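Local coordinates for selenium-binding protein (Sulfolobus tokodaii, PDB 2ECE), which is of uncertain function but is a beta-propeller of the selenium-binding protein family and may bind selenium, at residues E200-I213 against R225-K237. Residues are numbered along the deposited sequence; the frame is centred on the assembly and turned at random.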
loop_
_atom_site.group_PDB
_atom_site.type_symbol
_atom_site.label_atom_id
_atom_site.label_comp_id
_atom_site.label_asym_id
_atom_site.label_seq_id
_atom_site.Cartn_x
_atom_site.Cartn_y
_atom_site.Cartn_z
ATOM N N GLU A 200 -21.327 -5.085 -1.062
ATOM C CA GLU A 200 -21.039 -5.625 0.255
ATOM C C GLU A 200 -20.073 -6.795 0.338
ATOM O O GLU A 200 -20.345 -7.772 1.029
ATOM C CB GLU A 200 -22.347 -6.018 0.935
ATOM C CG GLU A 200 -23.382 -4.916 0.892
ATOM C CD GLU A 200 -24.533 -5.166 1.835
ATOM O OE1 GLU A 200 -24.790 -6.343 2.146
ATOM O OE2 GLU A 200 -25.185 -4.185 2.256
ATOM N N VAL A 201 -18.955 -6.720 -0.363
ATOM C CA VAL A 201 -17.991 -7.797 -0.250
ATOM C C VAL A 201 -16.643 -7.194 0.072
ATOM O O VAL A 201 -16.276 -6.132 -0.439
ATOM C CB VAL A 201 -17.905 -8.660 -1.538
ATOM C CG1 VAL A 201 -18.885 -8.164 -2.564
ATOM C CG2 VAL A 201 -16.489 -8.667 -2.082
ATOM N N LEU A 202 -15.922 -7.880 0.947
ATOM C CA LEU A 202 -14.604 -7.456 1.368
ATOM C C LEU A 202 -13.655 -8.549 0.909
ATOM O O LEU A 202 -14.004 -9.729 0.928
ATOM C CB LEU A 202 -14.562 -7.311 2.894
ATOM C CG LEU A 202 -13.238 -6.915 3.560
ATOM C CD1 LEU A 202 -13.532 -6.127 4.835
ATOM C CD2 LEU A 202 -12.408 -8.153 3.870
ATOM N N VAL A 203 -12.471 -8.151 0.467
ATOM C CA VAL A 203 -11.464 -9.100 0.015
ATOM C C VAL A 203 -10.243 -8.880 0.890
ATOM O O VAL A 203 -9.943 -7.743 1.258
ATOM C CB VAL A 203 -11.101 -8.853 -1.475
ATOM C CG1 VAL A 203 -12.286 -9.197 -2.357
ATOM C CG2 VAL A 203 -10.719 -7.390 -1.682
ATOM N N SER A 204 -9.553 -9.961 1.238
ATOM C CA SER A 204 -8.359 -9.879 2.070
ATOM C C SER A 204 -7.286 -10.787 1.474
ATOM O O SER A 204 -7.608 -11.785 0.814
ATOM C CB SER A 204 -8.682 -10.310 3.510
ATOM O OG SER A 204 -9.113 -11.665 3.569
ATOM N N SER A 205 -6.021 -10.447 1.713
ATOM C CA SER A 205 -4.901 -11.216 1.160
ATOM C C SER A 205 -4.039 -11.948 2.194
ATOM O O SER A 205 -4.444 -12.114 3.344
ATOM C CB SER A 205 -4.023 -10.293 0.304
ATOM O OG SER A 205 -3.566 -9.185 1.056
ATOM N N GLU A 206 -2.849 -12.384 1.784
ATOM C CA GLU A 206 -1.977 -13.135 2.692
ATOM C C GLU A 206 -0.478 -12.951 2.450
ATOM O O GLU A 206 0.014 -13.137 1.334
ATOM C CB GLU A 206 -2.253 -14.641 2.592
ATOM C CG GLU A 206 -3.704 -15.108 2.689
ATOM C CD GLU A 206 -3.807 -16.627 2.540
ATOM O OE1 GLU A 206 -2.933 -17.205 1.863
ATOM O OE2 GLU A 206 -4.753 -17.243 3.080
ATOM N N TRP A 207 0.243 -12.602 3.511
ATOM C CA TRP A 207 1.689 -12.461 3.426
ATOM C C TRP A 207 2.235 -13.587 4.304
ATOM O O TRP A 207 2.423 -14.701 3.825
ATOM C CB TRP A 207 2.138 -11.093 3.940
ATOM C CG TRP A 207 3.594 -10.787 3.689
ATOM C CD1 TRP A 207 4.386 -11.303 2.698
ATOM C CD2 TRP A 207 4.398 -9.820 4.380
ATOM N NE1 TRP A 207 5.629 -10.709 2.725
ATOM C CE2 TRP A 207 5.664 -9.796 3.745
ATOM C CE3 TRP A 207 4.172 -8.966 5.466
ATOM C CZ2 TRP A 207 6.697 -8.953 4.165
ATOM C CZ3 TRP A 207 5.202 -8.125 5.885
ATOM C CH2 TRP A 207 6.448 -8.125 5.233
ATOM N N ALA A 208 2.448 -13.301 5.586
ATOM C CA ALA A 208 2.944 -14.288 6.546
ATOM C C ALA A 208 2.766 -13.666 7.925
ATOM O O ALA A 208 2.536 -12.464 8.016
ATOM C CB ALA A 208 4.418 -14.591 6.286
ATOM N N VAL A 209 2.857 -14.463 8.989
ATOM C CA VAL A 209 2.691 -13.919 10.335
ATOM C C VAL A 209 3.944 -13.169 10.774
ATOM O O VAL A 209 5.015 -13.340 10.191
ATOM C CB VAL A 209 2.384 -15.025 11.376
ATOM C CG1 VAL A 209 1.142 -15.802 10.958
ATOM C CG2 VAL A 209 3.583 -15.943 11.540
ATOM N N PRO A 210 3.820 -12.312 11.800
ATOM C CA PRO A 210 4.944 -11.528 12.321
ATOM C C PRO A 210 6.193 -12.352 12.608
ATOM O O PRO A 210 7.292 -11.999 12.182
ATOM C CB PRO A 210 4.363 -10.907 13.587
ATOM C CG PRO A 210 2.949 -10.643 13.172
ATOM C CD PRO A 210 2.573 -11.947 12.493
ATOM N N ASN A 211 6.024 -13.452 13.334
ATOM C CA ASN A 211 7.165 -14.288 13.673
ATOM C C ASN A 211 7.880 -14.868 12.458
ATOM O O ASN A 211 8.982 -15.402 12.580
ATOM C CB ASN A 211 6.738 -15.398 14.644
ATOM C CG ASN A 211 6.349 -14.843 16.003
ATOM O OD1 ASN A 211 6.771 -13.747 16.369
ATOM N ND2 ASN A 211 5.551 -15.595 16.759
ATOM N N THR A 212 7.269 -14.753 11.283
ATOM C CA THR A 212 7.897 -15.251 10.062
ATOM C C THR A 212 8.668 -14.150 9.328
ATOM O O THR A 212 9.797 -14.362 8.876
ATOM C CB THR A 212 6.857 -15.821 9.065
ATOM O OG1 THR A 212 6.261 -17.010 9.603
ATOM C CG2 THR A 212 7.526 -16.142 7.728
ATOM N N ILE A 213 8.058 -12.968 9.231
ATOM C CA ILE A 213 8.647 -11.853 8.492
ATOM C C ILE A 213 9.550 -10.850 9.210
ATOM O O ILE A 213 10.486 -10.337 8.602
ATOM C CB ILE A 213 7.538 -11.039 7.767
ATOM C CG1 ILE A 213 6.707 -10.245 8.781
ATOM C CG2 ILE A 213 6.624 -11.977 6.987
ATOM C CD1 ILE A 213 7.178 -8.812 8.963
ATOM N N ARG A 225 5.311 -21.181 4.979
ATOM C CA ARG A 225 4.925 -20.056 5.824
ATOM C C ARG A 225 4.359 -18.810 5.148
ATOM O O ARG A 225 3.919 -17.886 5.832
ATOM C CB ARG A 225 6.102 -19.668 6.721
ATOM C CG ARG A 225 6.704 -20.871 7.429
ATOM C CD ARG A 225 7.654 -20.483 8.543
ATOM N NE ARG A 225 8.359 -21.658 9.051
ATOM C CZ ARG A 225 9.036 -21.690 10.193
ATOM N NH1 ARG A 225 9.102 -20.607 10.958
ATOM N NH2 ARG A 225 9.647 -22.807 10.569
ATOM N N TYR A 226 4.361 -18.773 3.818
ATOM C CA TYR A 226 3.817 -17.620 3.111
ATOM C C TYR A 226 2.542 -18.029 2.379
ATOM O O TYR A 226 2.407 -19.172 1.944
ATOM C CB TYR A 226 4.869 -17.054 2.153
ATOM C CG TYR A 226 5.952 -16.267 2.868
ATOM C CD1 TYR A 226 5.855 -14.881 3.008
ATOM C CD2 TYR A 226 7.047 -16.911 3.448
ATOM C CE1 TYR A 226 6.816 -14.153 3.710
ATOM C CE2 TYR A 226 8.016 -16.192 4.153
ATOM C CZ TYR A 226 7.891 -14.812 4.281
ATOM O OH TYR A 226 8.833 -14.098 4.985
ATOM N N GLY A 227 1.600 -17.101 2.244
ATOM C CA GLY A 227 0.344 -17.442 1.602
ATOM C C GLY A 227 0.205 -17.101 0.132
ATOM O O GLY A 227 1.053 -16.422 -0.445
ATOM N N ASN A 228 -0.877 -17.582 -0.471
ATOM C CA ASN A 228 -1.144 -17.320 -1.877
ATOM C C ASN A 228 -2.635 -17.338 -2.188
ATOM O O ASN A 228 -3.034 -17.624 -3.318
ATOM C CB ASN A 228 -0.413 -18.340 -2.762
ATOM C CG ASN A 228 -0.848 -19.770 -2.501
ATOM O OD1 ASN A 228 -0.426 -20.689 -3.207
ATOM N ND2 ASN A 228 -1.687 -19.968 -1.488
ATOM N N ARG A 229 -3.455 -17.009 -1.190
ATOM C CA ARG A 229 -4.903 -17.003 -1.360
ATOM C C ARG A 229 -5.528 -15.622 -1.189
ATOM O O ARG A 229 -5.000 -14.774 -0.468
ATOM C CB ARG A 229 -5.556 -17.930 -0.330
ATOM C CG ARG A 229 -4.904 -19.287 -0.178
ATOM C CD ARG A 229 -5.231 -19.874 1.195
ATOM N NE ARG A 229 -6.601 -20.357 1.307
ATOM C CZ ARG A 229 -7.204 -20.623 2.461
ATOM N NH1 ARG A 229 -6.560 -20.445 3.608
ATOM N NH2 ARG A 229 -8.447 -21.080 2.470
ATOM N N ILE A 230 -6.657 -15.414 -1.864
ATOM C CA ILE A 230 -7.432 -14.187 -1.735
ATOM C C ILE A 230 -8.738 -14.684 -1.116
ATOM O O ILE A 230 -9.282 -15.714 -1.530
ATOM C CB ILE A 230 -7.718 -13.493 -3.096
ATOM C CG1 ILE A 230 -8.763 -12.386 -2.900
ATOM C CG2 ILE A 230 -8.206 -14.500 -4.117
ATOM C CD1 ILE A 230 -8.950 -11.476 -4.121
ATOM N N HIS A 231 -9.222 -13.977 -0.106
ATOM C CA HIS A 231 -10.445 -14.373 0.576
ATOM C C HIS A 231 -11.574 -13.405 0.264
ATOM O O HIS A 231 -11.377 -12.187 0.285
ATOM C CB HIS A 231 -10.203 -14.404 2.088
ATOM C CG HIS A 231 -9.120 -15.348 2.507
ATOM N ND1 HIS A 231 -9.365 -16.663 2.842
ATOM C CD2 HIS A 231 -7.783 -15.168 2.643
ATOM C CE1 HIS A 231 -8.227 -17.250 3.171
ATOM N NE2 HIS A 231 -7.252 -16.366 3.058
ATOM N N PHE A 232 -12.749 -13.952 -0.030
ATOM C CA PHE A 232 -13.926 -13.145 -0.330
ATOM C C PHE A 232 -14.874 -13.233 0.854
ATOM O O PHE A 232 -15.219 -14.330 1.300
ATOM C CB PHE A 232 -14.603 -13.663 -1.599
ATOM C CG PHE A 232 -13.714 -13.611 -2.801
ATOM C CD1 PHE A 232 -13.476 -12.405 -3.448
ATOM C CD2 PHE A 232 -13.039 -14.752 -3.231
ATOM C CE1 PHE A 232 -12.570 -12.328 -4.503
ATOM C CE2 PHE A 232 -12.130 -14.688 -4.286
ATOM C CZ PHE A 232 -11.895 -13.471 -4.921
ATOM N N TRP A 233 -15.296 -12.076 1.358
ATOM C CA TRP A 233 -16.180 -12.030 2.512
ATOM C C TRP A 233 -17.469 -11.260 2.274
ATOM O O TRP A 233 -17.543 -10.394 1.405
ATOM C CB TRP A 233 -15.496 -11.343 3.694
ATOM C CG TRP A 233 -14.136 -11.809 4.041
ATOM C CD1 TRP A 233 -13.011 -11.712 3.275
ATOM C CD2 TRP A 233 -13.725 -12.357 5.296
ATOM N NE1 TRP A 233 -11.920 -12.159 3.980
ATOM C CE2 TRP A 233 -12.330 -12.562 5.224
ATOM C CE3 TRP A 233 -14.401 -12.689 6.477
ATOM C CZ2 TRP A 233 -11.592 -13.091 6.294
ATOM C CZ3 TRP A 233 -13.667 -13.218 7.542
ATOM C CH2 TRP A 233 -12.277 -13.411 7.441
ATOM N N ASP A 234 -18.470 -11.581 3.087
ATOM C CA ASP A 234 -19.758 -10.896 3.086
ATOM C C ASP A 234 -19.447 -9.747 4.056
ATOM O O ASP A 234 -19.310 -9.969 5.259
ATOM C CB ASP A 234 -20.834 -11.805 3.690
ATOM C CG ASP A 234 -22.208 -11.156 3.711
ATOM O OD1 ASP A 234 -22.290 -9.923 3.885
ATOM O OD2 ASP A 234 -23.209 -11.890 3.571
ATOM N N LEU A 235 -19.307 -8.534 3.533
ATOM C CA LEU A 235 -18.970 -7.368 4.351
ATOM C C LEU A 235 -19.939 -7.155 5.511
ATOM O O LEU A 235 -19.542 -6.814 6.629
ATOM C CB LEU A 235 -18.964 -6.112 3.478
ATOM C CG LEU A 235 -17.922 -5.010 3.720
ATOM C CD1 LEU A 235 -18.570 -3.675 3.401
ATOM C CD2 LEU A 235 -17.408 -5.020 5.149
ATOM N N ARG A 236 -21.216 -7.363 5.235
ATOM C CA ARG A 236 -22.246 -7.169 6.237
ATOM C C ARG A 236 -22.280 -8.224 7.337
ATOM O O ARG A 236 -22.308 -7.887 8.518
ATOM C CB ARG A 236 -23.596 -7.122 5.561
ATOM C CG ARG A 236 -24.706 -6.953 6.522
ATOM C CD ARG A 236 -25.987 -7.211 5.832
ATOM N NE ARG A 236 -27.067 -6.659 6.612
ATOM C CZ ARG A 236 -28.239 -7.250 6.738
ATOM N NH1 ARG A 236 -28.469 -8.404 6.118
ATOM N NH2 ARG A 236 -29.148 -6.718 7.541
ATOM N N LYS A 237 -22.293 -9.493 6.949
ATOM C CA LYS A 237 -22.337 -10.575 7.921
ATOM C C LYS A 237 -20.968 -10.874 8.523
ATOM O O LYS A 237 -20.858 -11.698 9.430
ATOM C CB LYS A 237 -22.914 -11.843 7.288
ATOM C CG LYS A 237 -24.403 -11.765 6.927
ATOM C CD LYS A 237 -25.283 -11.562 8.157
ATOM C CE LYS A 237 -26.726 -11.995 7.900
ATOM N NZ LYS A 237 -26.879 -13.481 7.925
HETATM O O HOH W 1 -24.448 -8.873 2.039
HETATM O O HOH W 2 3.816 -17.270 8.357
HETATM O O HOH W 3 10.800 -15.468 6.419
HETATM O O HOH W 4 6.620 -18.543 11.878
#
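With CG set anti to its carbonyl carbon (chi1 -50°) and the chain extended beyond, Glu206 carries its carboxylate across to His231, whose own CG, likewise placed (chi1 -59°), swings the imidazole to meet it. The two lie by the middle strands, 201-204 and 229-234, of a four-stranded antiparallel propeller blade. His231 NE2 donates to Glu206 OE2 at 2.6 Å, on the anti side but tilted out of the carboxylate plane, with the oxygen near the imidazole plane; Arg240 bonds ND1. The ladder bonds end at Ser204 and His231, and the long glutamate bridges onward, OE1 taking Arg229 N at 3.1 Å from above the carboxylate plane, before the backbones meet again at Gly227 N and Trp207 O. A side chain at Gly227 would run into the carboxylate; its bare CA leaves room for OE1. The guanidinium of Arg229 lays one face over His231 CE1, while its NH2 bridges to Asp186. Were Glu206 cut back to an alanine, His231 NE2 and Arg229 N would probably lose their acceptor, the ring keeping its ND1 bond.

Within the ladder, Ser204 and Trp233 share a face: the small hydroxyl OG accepts from the indole NE1 at 2.9 Å, and Leu202 CD2 sits over the five-membered ring. On the other face Val203 CG1 packs against Phe232. Beyond the strands, Tyr226 turns an edge toward the face of Trp207, and small Ala208 places CB 3.8 Å from the centroid of the Tyr226 ring.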